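Local coordinates for protein diphthine synthase (Entamoeba histolytica, PDB 3I4T) that probably transfers methyl groups from S-adenosylmethionine to a modified histidine of elongation factor 2, as a diphthine synthase of the tetrapyrrole methylase family, at residues 50-55 / 99-104; 162-167 / 223-228; 206-211 / 263-268. One frame throughout, in Å; residues are numbered along the deposited sequence.

Interaction 1 (50-55 / 99-104); sequences VFLEHY and ALLVVG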
ATOM      1  N   VAL A  50      13.076 -16.475 -15.352  1.00 53.26           N
ATOM      2  CA  VAL A  50      12.492 -15.948 -14.126  1.00 53.51           C
ATOM      3  C   VAL A  50      13.580 -15.594 -13.121  1.00 54.00           C
ATOM      4  O   VAL A  50      14.329 -16.455 -12.667  1.00 54.41           O
ATOM      5  CB  VAL A  50      11.492 -16.944 -13.494  1.00 53.44           C
ATOM      6  CG1 VAL A  50      10.803 -16.312 -12.280  1.00 53.12           C
ATOM      7  CG2 VAL A  50      10.462 -17.397 -14.516  1.00 52.52           C
ATOM      8  N   PHE A  51      13.666 -14.320 -12.774  1.00 54.56           N
ATOM      9  CA  PHE A  51      14.672 -13.864 -11.833  1.00 55.14           C
ATOM     10  C   PHE A  51      14.041 -13.496 -10.508  1.00 55.97           C
ATOM     11  O   PHE A  51      12.924 -12.969 -10.455  1.00 55.70           O
ATOM     12  CB  PHE A  51      15.423 -12.654 -12.373  1.00 54.88           C
ATOM     13  CG  PHE A  51      16.263 -12.942 -13.581  1.00 54.81           C
ATOM     14  CD1 PHE A  51      17.634 -13.142 -13.455  1.00 54.88           C
ATOM     15  CD2 PHE A  51      15.688 -12.995 -14.852  1.00 54.55           C
ATOM     16  CE1 PHE A  51      18.426 -13.403 -14.582  1.00 55.88           C
ATOM     17  CE2 PHE A  51      16.459 -13.251 -15.982  1.00 54.87           C
ATOM     18  CZ  PHE A  51      17.834 -13.453 -15.849  1.00 56.05           C
ATOM     19  N   LEU A  52      14.769 -13.795  -9.437  1.00 57.00           N
ATOM     20  CA  LEU A  52      14.430 -13.321  -8.113  1.00 57.99           C
ATOM     21  C   LEU A  52      15.439 -12.288  -7.675  1.00 58.67           C
ATOM     22  O   LEU A  52      16.649 -12.523  -7.731  1.00 58.87           O
ATOM     23  CB  LEU A  52      14.450 -14.464  -7.106  1.00 58.03           C
ATOM     24  CG  LEU A  52      13.248 -15.394  -6.992  1.00 58.98           C
ATOM     25  CD1 LEU A  52      13.626 -16.553  -6.102  1.00 60.21           C
ATOM     26  CD2 LEU A  52      12.045 -14.683  -6.412  1.00 60.26           C
ATOM     27  N   GLU A  53      14.929 -11.138  -7.253  1.00 59.60           N
ATOM     28  CA  GLU A  53      15.695 -10.192  -6.462  1.00 60.61           C
ATOM     29  C   GLU A  53      16.185 -10.922  -5.201  1.00 61.12           C
ATOM     30  O   GLU A  53      15.400 -11.556  -4.513  1.00 60.94           O
ATOM     31  CB  GLU A  53      14.788  -9.022  -6.093  1.00 60.62           C
ATOM     32  CG  GLU A  53      15.448  -7.916  -5.316  1.00 61.53           C
ATOM     33  CD  GLU A  53      14.438  -6.976  -4.687  1.00 62.99           C
ATOM     34  OE1 GLU A  53      13.446  -7.452  -4.075  1.00 62.43           O
ATOM     35  OE2 GLU A  53      14.652  -5.751  -4.799  1.00 64.65           O
ATOM     36  N   HIS A  54      17.483 -10.844  -4.912  1.00 62.07           N
ATOM     37  CA  HIS A  54      18.065 -11.564  -3.768  1.00 62.85           C
ATOM     38  C   HIS A  54      17.311 -11.288  -2.463  1.00 62.97           C
ATOM     39  O   HIS A  54      17.224 -12.161  -1.588  1.00 62.87           O
ATOM     40  CB  HIS A  54      19.548 -11.218  -3.603  1.00 63.20           C
ATOM     41  CG  HIS A  54      19.784  -9.856  -3.035  1.00 64.56           C
ATOM     42  ND1 HIS A  54      19.806  -8.721  -3.815  1.00 65.93           N
ATOM     43  CD2 HIS A  54      19.982  -9.444  -1.760  1.00 66.03           C
ATOM     44  CE1 HIS A  54      20.020  -7.667  -3.047  1.00 66.69           C
ATOM     45  NE2 HIS A  54      20.128  -8.078  -1.796  1.00 67.21           N
ATOM     46  N   TYR A  55      16.770 -10.071  -2.356  1.00 63.19           N
ATOM     47  CA  TYR A  55      15.966  -9.639  -1.209  1.00 63.43           C
ATOM     48  C   TYR A  55      14.831 -10.613  -0.906  1.00 63.34           C
ATOM     49  O   TYR A  55      14.267 -10.589   0.197  1.00 63.39           O
ATOM     50  CB  TYR A  55      15.391  -8.238  -1.444  1.00 63.50           C
ATOM     51  CG  TYR A  55      16.392  -7.111  -1.307  1.00 64.41           C
ATOM     52  CD1 TYR A  55      16.958  -6.796  -0.071  1.00 65.21           C
ATOM     53  CD2 TYR A  55      16.763  -6.345  -2.410  1.00 65.22           C
ATOM     54  CE1 TYR A  55      17.879  -5.754   0.056  1.00 65.70           C
ATOM     55  CE2 TYR A  55      17.682  -5.296  -2.292  1.00 65.61           C
ATOM     56  CZ  TYR A  55      18.234  -5.010  -1.059  1.00 65.73           C
ATOM     57  OH  TYR A  55      19.139  -3.980  -0.936  1.00 65.78           O
ATOM     58  N   ALA A  99      10.787 -12.421 -16.399  1.00 47.03           N
ATOM     59  CA  ALA A  99      10.083 -12.050 -15.175  1.00 46.09           C
ATOM     60  C   ALA A  99      11.078 -11.725 -14.075  1.00 45.26           C
ATOM     61  O   ALA A  99      12.058 -12.452 -13.876  1.00 45.12           O
ATOM     62  CB  ALA A  99       9.158 -13.166 -14.728  1.00 46.06           C
ATOM     63  N   LEU A 100      10.840 -10.612 -13.390  1.00 44.06           N
ATOM     64  CA  LEU A 100      11.592 -10.264 -12.194  1.00 43.10           C
ATOM     65  C   LEU A 100      10.660 -10.287 -10.993  1.00 42.56           C
ATOM     66  O   LEU A 100       9.653  -9.593 -10.967  1.00 42.33           O
ATOM     67  CB  LEU A 100      12.265  -8.895 -12.333  1.00 42.75           C
ATOM     68  CG  LEU A 100      12.975  -8.339 -11.085  1.00 42.64           C
ATOM     69  CD1 LEU A 100      14.068  -9.285 -10.541  1.00 42.22           C
ATOM     70  CD2 LEU A 100      13.545  -6.958 -11.365  1.00 41.67           C
ATOM     71  N   LEU A 101      11.016 -11.085 -10.000  1.00 42.40           N
ATOM     72  CA  LEU A 101      10.186 -11.273  -8.828  1.00 42.28           C
ATOM     73  C   LEU A 101      10.750 -10.511  -7.629  1.00 42.40           C
ATOM     74  O   LEU A 101      11.927 -10.646  -7.295  1.00 42.72           O
ATOM     75  CB  LEU A 101      10.065 -12.764  -8.512  1.00 42.30           C
ATOM     76  CG  LEU A 101       9.637 -13.736  -9.617  1.00 41.85           C
ATOM     77  CD1 LEU A 101       9.376 -15.114  -9.033  1.00 39.32           C
ATOM     78  CD2 LEU A 101       8.408 -13.220 -10.351  1.00 40.90           C
ATOM     79  N   VAL A 102       9.907  -9.705  -6.990  1.00 42.28           N
ATOM     80  CA  VAL A 102      10.338  -8.853  -5.880  1.00 42.28           C
ATOM     81  C   VAL A 102       9.427  -9.077  -4.686  1.00 42.51           C
ATOM     82  O   VAL A 102       8.244  -9.353  -4.866  1.00 42.20           O
ATOM     83  CB  VAL A 102      10.356  -7.341  -6.268  1.00 42.01           C
ATOM     84  CG1 VAL A 102      11.210  -7.102  -7.495  1.00 41.85           C
ATOM     85  CG2 VAL A 102       8.953  -6.803  -6.510  1.00 42.24           C
ATOM     86  N   VAL A 103       9.986  -8.981  -3.480  1.00 43.28           N
ATOM     87  CA  VAL A 103       9.215  -9.082  -2.231  1.00 44.06           C
ATOM     88  C   VAL A 103       8.265  -7.900  -2.112  1.00 44.79           C
ATOM     89  O   VAL A 103       8.661  -6.762  -2.335  1.00 44.77           O
ATOM     90  CB  VAL A 103      10.138  -9.089  -0.976  1.00 44.20           C
ATOM     91  CG1 VAL A 103       9.317  -9.185   0.328  1.00 43.75           C
ATOM     92  CG2 VAL A 103      11.103 -10.231  -1.046  1.00 43.78           C
ATOM     93  N   GLY A 104       7.012  -8.179  -1.769  1.00 45.52           N
ATOM     94  CA  GLY A 104       6.023  -7.126  -1.577  1.00 47.27           C
ATOM     95  C   GLY A 104       5.356  -6.631  -2.848  1.00 48.08           C
ATOM     96  O   GLY A 104       4.747  -7.404  -3.589  1.00 47.91           O
TER
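Val-50, Phe-51 and Leu-52 pair in parallel with Ala-99, Leu-100 and Leu-101, two neighbouring strands in the interior of the five-stranded parallel sheet of the N-terminal half. Three backbone hydrogen bonds join them. Phe-51 uses both its backbone groups: its N gives a nearly straight bond to Ala-99 O at 2.7 Å (N-H...O 175°), and its O receives Leu-101 N, also at 2.7 Å. Just past the end of its strand, Glu-53 N reaches Leu-101 O at 3.0 Å and carries the ladder one step further.

On the face bearing Val-50, Ala-99, Leu-52 and Leu-101, the side chain of Leu-101 does most of the work. Its CG lies anti to the carbonyl carbon (chi1 -52°), which turns the branched end toward strand 50-52. CD1 of Leu-101 meets CG1 of Val-50 at 3.7 Å, while CD2 of Leu-52 comes against CB of Leu-101 at 3.5 Å, so Leu-101 lies between Val-50 and Leu-52. Helix 38-46 covers this layer through Val-44, and helix 63-70 does so through Leu-66 and Tyr-70. On the other face, Leu-100 CD1 lies 4.1 Å from Phe-51 CB, and the Phe-51 ring turns an edge to Ala-99 O.

Beyond the paired residues the chains part. Glu-53 stretches an extended side chain past Val-102, with OE1 3.8 Å from Val-102 CB; its OE2 has a weak hydrogen bond to His-112. Val-103 CG2 rests against Tyr-55 O at 3.4 Å.

Strand 97-102 is flanked by 49-52 and 22-27 in the parallel alpha/beta domain, order 3-2-4-1-5, of the tetrapyrrole methylase (class III methyltransferase) fold, in which the loops at the C-terminal strand ends probably border the cofactor cleft, as in relatives.

Interaction 2 (162-167 / 223-228); sequences RPSSYY and KEQHLG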
ATOM      1  N   ARG A 162      27.060   9.083  10.432  1.00 41.63           N
ATOM      2  CA  ARG A 162      25.946   8.914  11.361  1.00 41.19           C
ATOM      3  C   ARG A 162      24.735   9.731  10.915  1.00 40.15           C
ATOM      4  O   ARG A 162      24.322  10.645  11.629  1.00 40.30           O
ATOM      5  CB  ARG A 162      26.315   9.379  12.772  1.00 41.66           C
ATOM      6  CG  ARG A 162      27.653   8.947  13.366  1.00 44.26           C
ATOM      7  CD  ARG A 162      27.504   9.104  14.868  1.00 48.35           C
ATOM      8  NE  ARG A 162      28.722   9.422  15.600  1.00 53.38           N
ATOM      9  CZ  ARG A 162      28.888   9.160  16.900  1.00 56.46           C
ATOM     10  NH1 ARG A 162      27.911   8.557  17.586  1.00 56.55           N
ATOM     11  NH2 ARG A 162      30.027   9.488  17.520  1.00 56.10           N
ATOM     12  N   PRO A 163      24.142   9.406   9.751  1.00 39.26           N
ATOM     13  CA  PRO A 163      23.060  10.267   9.258  1.00 38.47           C
ATOM     14  C   PRO A 163      21.793  10.186  10.099  1.00 38.04           C
ATOM     15  O   PRO A 163      21.490   9.129  10.645  1.00 38.11           O
ATOM     16  CB  PRO A 163      22.791   9.724   7.860  1.00 38.33           C
ATOM     17  CG  PRO A 163      23.174   8.299   7.938  1.00 38.62           C
ATOM     18  CD  PRO A 163      24.355   8.240   8.874  1.00 38.91           C
ATOM     19  N   SER A 164      21.075  11.307  10.194  1.00 37.60           N
ATOM     20  CA  SER A 164      19.806  11.375  10.908  1.00 37.34           C
ATOM     21  C   SER A 164      18.784  12.276  10.197  1.00 37.09           C
ATOM     22  O   SER A 164      17.992  12.961  10.843  1.00 36.62           O
ATOM     23  CB  SER A 164      20.031  11.841  12.351  1.00 37.65           C
ATOM     24  OG  SER A 164      20.647  13.114  12.370  1.00 37.69           O
ATOM     25  N   SER A 165      18.809  12.236   8.866  1.00 37.11           N
ATOM     26  CA  SER A 165      17.887  12.977   7.996  1.00 37.02           C
ATOM     27  C   SER A 165      16.417  12.699   8.255  1.00 36.71           C
ATOM     28  O   SER A 165      15.578  13.564   8.044  1.00 37.32           O
ATOM     29  CB  SER A 165      18.172  12.640   6.539  1.00 36.96           C
ATOM     30  OG  SER A 165      19.029  13.616   5.986  1.00 39.21           O
ATOM     31  N   TYR A 166      16.101  11.483   8.678  1.00 36.08           N
ATOM     32  CA  TYR A 166      14.735  11.105   8.979  1.00 35.63           C
ATOM     33  C   TYR A 166      14.146  11.944  10.117  1.00 35.91           C
ATOM     34  O   TYR A 166      12.925  12.118  10.188  1.00 36.36           O
ATOM     35  CB  TYR A 166      14.685   9.630   9.377  1.00 35.42           C
ATOM     36  CG  TYR A 166      15.632   9.255  10.501  1.00 33.73           C
ATOM     37  CD1 TYR A 166      15.291   9.470  11.835  1.00 32.85           C
ATOM     38  CD2 TYR A 166      16.864   8.671  10.227  1.00 32.43           C
ATOM     39  CE1 TYR A 166      16.161   9.119  12.860  1.00 31.94           C
ATOM     40  CE2 TYR A 166      17.731   8.313  11.240  1.00 31.44           C
ATOM     41  CZ  TYR A 166      17.373   8.535  12.554  1.00 31.79           C
ATOM     42  OH  TYR A 166      18.243   8.178  13.558  1.00 32.61           O
ATOM     43  N   TYR A 167      15.015  12.457  10.990  1.00 35.48           N
ATOM     44  CA  TYR A 167      14.603  13.075  12.248  1.00 35.53           C
ATOM     45  C   TYR A 167      13.703  14.294  12.036  1.00 35.38           C
ATOM     46  O   TYR A 167      12.595  14.314  12.581  1.00 35.61           O
ATOM     47  CB  TYR A 167      15.817  13.378  13.152  1.00 35.67           C
ATOM     48  CG  TYR A 167      15.504  14.018  14.499  1.00 36.72           C
ATOM     49  CD1 TYR A 167      15.044  13.254  15.577  1.00 38.69           C
ATOM     50  CD2 TYR A 167      15.696  15.378  14.703  1.00 37.48           C
ATOM     51  CE1 TYR A 167      14.768  13.838  16.816  1.00 38.54           C
ATOM     52  CE2 TYR A 167      15.428  15.966  15.930  1.00 39.97           C
ATOM     53  CZ  TYR A 167      14.964  15.189  16.984  1.00 40.09           C
ATOM     54  OH  TYR A 167      14.707  15.784  18.205  1.00 42.05           O
ATOM     55  N   LYS A 223      18.619  12.819  21.941  1.00 43.40           N
ATOM     56  CA  LYS A 223      19.517  13.330  22.961  1.00 44.65           C
ATOM     57  C   LYS A 223      20.446  14.399  22.376  1.00 44.94           C
ATOM     58  O   LYS A 223      20.667  15.431  22.997  1.00 44.69           O
ATOM     59  CB  LYS A 223      20.320  12.181  23.584  1.00 44.93           C
ATOM     60  CG  LYS A 223      21.186  12.595  24.768  1.00 47.10           C
ATOM     61  CD  LYS A 223      22.230  11.542  25.121  1.00 50.28           C
ATOM     62  CE  LYS A 223      23.448  12.215  25.756  1.00 52.86           C
ATOM     63  NZ  LYS A 223      24.390  11.237  26.406  1.00 55.41           N
ATOM     64  N   GLU A 224      20.960  14.149  21.173  1.00 45.67           N
ATOM     65  CA  GLU A 224      21.908  15.053  20.511  1.00 46.69           C
ATOM     66  C   GLU A 224      21.251  16.276  19.895  1.00 46.59           C
ATOM     67  O   GLU A 224      21.879  17.326  19.801  1.00 46.67           O
ATOM     68  CB  GLU A 224      22.727  14.314  19.440  1.00 46.93           C
ATOM     69  CG  GLU A 224      23.840  13.421  20.025  1.00 50.60           C
ATOM     70  CD  GLU A 224      24.478  12.459  19.009  1.00 54.73           C
ATOM     71  OE1 GLU A 224      24.310  12.663  17.778  1.00 56.08           O
ATOM     72  OE2 GLU A 224      25.153  11.491  19.452  1.00 55.42           O
ATOM     73  N   GLN A 225      19.996  16.144  19.475  1.00 46.54           N
ATOM     74  CA  GLN A 225      19.329  17.224  18.759  1.00 46.96           C
ATOM     75  C   GLN A 225      18.243  17.920  19.592  1.00 47.03           C
ATOM     76  O   GLN A 225      17.921  19.078  19.329  1.00 47.12           O
ATOM     77  CB  GLN A 225      18.782  16.713  17.426  1.00 47.31           C
ATOM     78  CG  GLN A 225      19.354  17.432  16.218  1.00 48.53           C
ATOM     79  CD  GLN A 225      20.072  16.482  15.280  1.00 50.66           C
ATOM     80  OE1 GLN A 225      21.195  16.049  15.553  1.00 51.49           O
ATOM     81  NE2 GLN A 225      19.433  16.153  14.163  1.00 51.63           N
ATOM     82  N   HIS A 226      17.711  17.211  20.597  1.00 46.89           N
ATOM     83  CA  HIS A 226      16.744  17.725  21.595  1.00 46.84           C
ATOM     84  C   HIS A 226      15.646  18.669  21.095  1.00 46.10           C
ATOM     85  O   HIS A 226      15.386  19.708  21.697  1.00 46.25           O
ATOM     86  CB  HIS A 226      17.457  18.327  22.824  1.00 47.31           C
ATOM     87  CG  HIS A 226      18.497  19.348  22.484  1.00 49.70           C
ATOM     88  ND1 HIS A 226      19.846  19.060  22.470  1.00 51.95           N
ATOM     89  CD2 HIS A 226      18.385  20.653  22.130  1.00 51.28           C
ATOM     90  CE1 HIS A 226      20.520  20.145  22.125  1.00 52.46           C
ATOM     91  NE2 HIS A 226      19.658  21.125  21.914  1.00 51.53           N
ATOM     92  N   LEU A 227      14.980  18.293  20.009  1.00 45.45           N
ATOM     93  CA  LEU A 227      13.831  19.067  19.535  1.00 44.22           C
ATOM     94  C   LEU A 227      12.509  18.619  20.177  1.00 43.70           C
ATOM     95  O   LEU A 227      11.475  19.248  19.968  1.00 43.47           O
ATOM     96  CB  LEU A 227      13.758  19.070  18.007  1.00 43.91           C
ATOM     97  CG  LEU A 227      14.931  19.753  17.296  1.00 43.04           C
ATOM     98  CD1 LEU A 227      14.633  19.942  15.812  1.00 41.36           C
ATOM     99  CD2 LEU A 227      15.297  21.094  17.944  1.00 41.84           C
ATOM    100  N   GLY A 228      12.565  17.553  20.980  1.00 43.07           N
ATOM    101  CA  GLY A 228      11.399  17.069  21.721  1.00 42.11           C
ATOM    102  C   GLY A 228      10.370  16.346  20.871  1.00 41.53           C
ATOM    103  O   GLY A 228       9.175  16.411  21.160  1.00 41.39           O
TER
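The Tyr-167 ring is met obliquely by CB of Gln-225 and CD1 of Leu-227, while the Gln-225 amide stands almost perpendicular to it, the two planes 83° apart. The neighbouring Tyr-166 faces the same helix, 211-225, where its OH is hydrogen-bonded to OE1 of Gln-217. With chi1 at -180°, the Tyr-167 ring extends from helix 166-175 across the end of helix 211-225. There CE2 of Tyr-167 packs on CB of Gln-225 at 3.7 Å, and the phenol group reaches beyond the helix to the turn that follows.

Tyr-167 thus joins helix 166-175 to the C-terminal end of helix 211-225, on the surface of the C-terminal half of the tetrapyrrole methylase fold. His-226 takes up positive phi and ends helix 211-225, and Leu-227 N gives a hydrogen bond to Tyr-167 OH at 3.1 Å. The same OH is hydrogen-bonded to OE1 of Glu-222, whose OE2 takes Gly-228 N, a link between phenol, carboxylate and turn that should restrict the rotation of the Tyr-167 hydroxyl. Leu-227 CB also touches the OH at 3.4 Å.

Toward the start of segment 162-167 the contact is looser. Ser-164 OG and Gln-225 NE2 approach to 3.7 Å, without a hydrogen bond. Farther out, NH1 of Arg-162 stays 4.4 Å from OE2 of Glu-224, which lies well out of the guanidinium plane, and Arg-162 also makes a long, weak ion pair with Glu-220.

Interaction 3 (206-211 / 263-268); sequences PRYMTI and GAPMHC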
ATOM      1  N   PRO A 206      23.463 -11.113   4.635  1.00 54.19           N
ATOM      2  CA  PRO A 206      22.666  -9.893   4.802  1.00 53.43           C
ATOM      3  C   PRO A 206      22.280  -9.584   6.253  1.00 52.43           C
ATOM      4  O   PRO A 206      21.762 -10.446   6.967  1.00 52.36           O
ATOM      5  CB  PRO A 206      21.423 -10.172   3.944  1.00 53.41           C
ATOM      6  CG  PRO A 206      21.928 -11.053   2.874  1.00 53.44           C
ATOM      7  CD  PRO A 206      22.905 -11.967   3.569  1.00 54.24           C
ATOM      8  N   ARG A 207      22.548  -8.352   6.665  1.00 51.09           N
ATOM      9  CA  ARG A 207      22.302  -7.914   8.028  1.00 49.77           C
ATOM     10  C   ARG A 207      21.070  -7.010   8.031  1.00 48.03           C
ATOM     11  O   ARG A 207      21.037  -5.977   7.373  1.00 47.85           O
ATOM     12  CB  ARG A 207      23.549  -7.197   8.583  1.00 50.22           C
ATOM     13  CG  ARG A 207      23.632  -7.118  10.105  1.00 51.72           C
ATOM     14  CD  ARG A 207      25.029  -6.683  10.580  1.00 55.28           C
ATOM     15  NE  ARG A 207      25.287  -5.234  10.498  1.00 56.94           N
ATOM     16  CZ  ARG A 207      26.095  -4.648   9.609  1.00 57.77           C
ATOM     17  NH1 ARG A 207      26.735  -5.371   8.694  1.00 58.21           N
ATOM     18  NH2 ARG A 207      26.266  -3.329   9.630  1.00 56.59           N
ATOM     19  N   TYR A 208      20.045  -7.432   8.755  1.00 46.23           N
ATOM     20  CA  TYR A 208      18.814  -6.672   8.871  1.00 44.35           C
ATOM     21  C   TYR A 208      18.804  -5.894  10.174  1.00 43.33           C
ATOM     22  O   TYR A 208      19.060  -6.455  11.244  1.00 42.94           O
ATOM     23  CB  TYR A 208      17.619  -7.613   8.834  1.00 44.27           C
ATOM     24  CG  TYR A 208      17.333  -8.178   7.470  1.00 44.06           C
ATOM     25  CD1 TYR A 208      16.279  -7.670   6.706  1.00 43.51           C
ATOM     26  CD2 TYR A 208      18.100  -9.231   6.942  1.00 43.03           C
ATOM     27  CE1 TYR A 208      15.994  -8.185   5.448  1.00 44.19           C
ATOM     28  CE2 TYR A 208      17.832  -9.748   5.677  1.00 42.99           C
ATOM     29  CZ  TYR A 208      16.774  -9.214   4.936  1.00 44.87           C
ATOM     30  OH  TYR A 208      16.481  -9.695   3.678  1.00 46.67           O
ATOM     31  N   MET A 209      18.517  -4.598  10.085  1.00 42.14           N
ATOM     32  CA  MET A 209      18.397  -3.780  11.280  1.00 40.85           C
ATOM     33  C   MET A 209      17.191  -4.228  12.075  1.00 39.87           C
ATOM     34  O   MET A 209      16.153  -4.566  11.508  1.00 39.48           O
ATOM     35  CB  MET A 209      18.282  -2.297  10.924  1.00 41.08           C
ATOM     36  CG  MET A 209      18.100  -1.385  12.131  1.00 40.86           C
ATOM     37  SD  MET A 209      18.061   0.348  11.678  1.00 43.41           S
ATOM     38  CE  MET A 209      19.813   0.705  11.526  1.00 41.80           C
ATOM     39  N   THR A 210      17.346  -4.226  13.393  1.00 39.15           N
ATOM     40  CA  THR A 210      16.269  -4.554  14.317  1.00 38.46           C
ATOM     41  C   THR A 210      15.581  -3.310  14.853  1.00 38.03           C
ATOM     42  O   THR A 210      16.144  -2.215  14.871  1.00 38.04           O
ATOM     43  CB  THR A 210      16.808  -5.335  15.541  1.00 38.72           C
ATOM     44  OG1 THR A 210      17.719  -4.498  16.276  1.00 39.72           O
ATOM     45  CG2 THR A 210      17.520  -6.611  15.108  1.00 37.17           C
ATOM     46  N   ILE A 211      14.351  -3.498  15.309  1.00 37.74           N
ATOM     47  CA  ILE A 211      13.636  -2.509  16.098  1.00 37.02           C
ATOM     48  C   ILE A 211      14.487  -1.987  17.262  1.00 37.20           C
ATOM     49  O   ILE A 211      14.471  -0.782  17.548  1.00 37.30           O
ATOM     50  CB  ILE A 211      12.319  -3.126  16.608  1.00 37.07           C
ATOM     51  CG1 ILE A 211      11.290  -3.147  15.473  1.00 37.26           C
ATOM     52  CG2 ILE A 211      11.782  -2.392  17.842  1.00 36.29           C
ATOM     53  CD1 ILE A 211      10.200  -4.199  15.634  1.00 38.22           C
ATOM     54  N   GLY A 263      12.483 -11.351  17.448  1.00 39.20           N
ATOM     55  CA  GLY A 263      12.742 -12.495  16.569  1.00 38.74           C
ATOM     56  C   GLY A 263      13.397 -12.135  15.245  1.00 38.33           C
ATOM     57  O   GLY A 263      14.108 -11.137  15.149  1.00 38.41           O
ATOM     58  N   ALA A 264      13.153 -12.958  14.227  1.00 37.87           N
ATOM     59  CA  ALA A 264      13.760 -12.800  12.912  1.00 37.67           C
ATOM     60  C   ALA A 264      13.182 -11.607  12.115  1.00 37.94           C
ATOM     61  O   ALA A 264      12.018 -11.244  12.300  1.00 37.86           O
ATOM     62  CB  ALA A 264      13.596 -14.082  12.130  1.00 37.50           C
ATOM     63  N   PRO A 265      13.986 -11.009  11.210  1.00 37.98           N
ATOM     64  CA  PRO A 265      13.496  -9.920  10.357  1.00 38.13           C
ATOM     65  C   PRO A 265      12.364 -10.431   9.452  1.00 38.34           C
ATOM     66  O   PRO A 265      12.170 -11.648   9.378  1.00 38.65           O
ATOM     67  CB  PRO A 265      14.724  -9.564   9.511  1.00 38.31           C
ATOM     68  CG  PRO A 265      15.539 -10.831   9.465  1.00 38.36           C
ATOM     69  CD  PRO A 265      15.370 -11.395  10.860  1.00 38.14           C
ATOM     70  N   MET A 266      11.631  -9.558   8.755  1.00 37.87           N
ATOM     71  CA  MET A 266      11.868  -8.121   8.662  1.00 37.83           C
ATOM     72  C   MET A 266      11.186  -7.365   9.806  1.00 36.55           C
ATOM     73  O   MET A 266      10.108  -7.763  10.256  1.00 36.22           O
ATOM     74  CB  MET A 266      11.307  -7.634   7.325  1.00 38.50           C
ATOM     75  CG  MET A 266      11.905  -6.341   6.771  1.00 42.99           C
ATOM     76  SD  MET A 266      11.406  -6.076   5.035  1.00 53.47           S
ATOM     77  CE  MET A 266      12.259  -7.451   4.230  1.00 50.47           C
ATOM     78  N   HIS A 267      11.815  -6.284  10.270  1.00 35.30           N
ATOM     79  CA  HIS A 267      11.214  -5.417  11.293  1.00 34.36           C
ATOM     80  C   HIS A 267      10.932  -4.013  10.754  1.00 33.71           C
ATOM     81  O   HIS A 267      11.614  -3.542   9.839  1.00 33.05           O
ATOM     82  CB  HIS A 267      12.124  -5.235  12.519  1.00 34.21           C
ATOM     83  CG  HIS A 267      12.428  -6.485  13.284  1.00 34.21           C
ATOM     84  ND1 HIS A 267      13.332  -6.500  14.329  1.00 34.73           N
ATOM     85  CD2 HIS A 267      11.976  -7.756  13.162  1.00 34.49           C
ATOM     86  CE1 HIS A 267      13.419  -7.723  14.819  1.00 34.55           C
ATOM     87  NE2 HIS A 267      12.609  -8.505  14.125  1.00 35.91           N
ATOM     88  N   CYS A 268       9.937  -3.354  11.350  1.00 32.98           N
ATOM     89  CA  CYS A 268       9.730  -1.921  11.187  1.00 32.95           C
ATOM     90  C   CYS A 268       9.017  -1.330  12.400  1.00 32.53           C
ATOM     91  O   CYS A 268       8.476  -2.060  13.234  1.00 32.67           O
ATOM     92  CB  CYS A 268       8.949  -1.598   9.910  1.00 33.26           C
ATOM     93  SG  CYS A 268       7.261  -2.190   9.938  1.00 34.53           S
TER
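A chi1 of -63° places CG of His-267 anti to the carbonyl carbon and carries the imidazole edge to the backbone of Thr-210 and Ile-211; in Tyr-208 the similar value of -73° lays the ring against Pro-265. The site is the N-terminus of helix 211-225, where Thr-210 is the N-cap residue and its OG1 accepts Gln-213 N. Ile-211 N, in the first turn, is taken instead by the ring of His-267: its bond to ND1 is weak at 3.3 Å but nearly straight (165°). On the other side of the imidazole, the single N-H of NE2 is shared, in weak and bent bonds, between Gly-263 O and Ala-264 O, which with the first probably favour this ring rotation.

Tyr-208 and Pro-265 cross at about a right angle. CG of the proline lies over the tyrosine face in a CH-pi contact, 4.2 Å from the ring centroid, and Pro-265 CB packs on Tyr-208 CB at 3.6 Å. A cis peptide precedes Met-266, whose CE sits at the edge of the same ring, 4.0 Å from Tyr-208 CE1. Ile-58, from the N-terminal half, touches both Tyr-208 and Pro-265.

Strands 207-208 and 267-271 both pair with strand 180-187 of the mixed sheet. Deeper in, Ile-211 CG1 meets His-267 CB at 3.7 Å, and Ile-211 CD1 stops 3.6 Å from Cys-268 O.

Interactions 1 and 2 lie on opposite sides of the chain's centre, their centres 35 Å apart and their nearest atoms about 16 Å. Interaction 3 falls between them, 19 Å from the centre of interaction 1 and 22 Å from that of interaction 2. It meets interaction 1 by packing, Tyr-55 O lying 4.2 Å from Tyr-208 OH, at the place where the two halves of the chain come together. With interaction 2 there is no touch, the nearest atoms being about 8 Å apart, but helix 211-225 starts in interaction 3 and ends in interaction 2. In relatives the cofactor binds between the two domains, probably nearer interactions 1 and 3 than interaction 2.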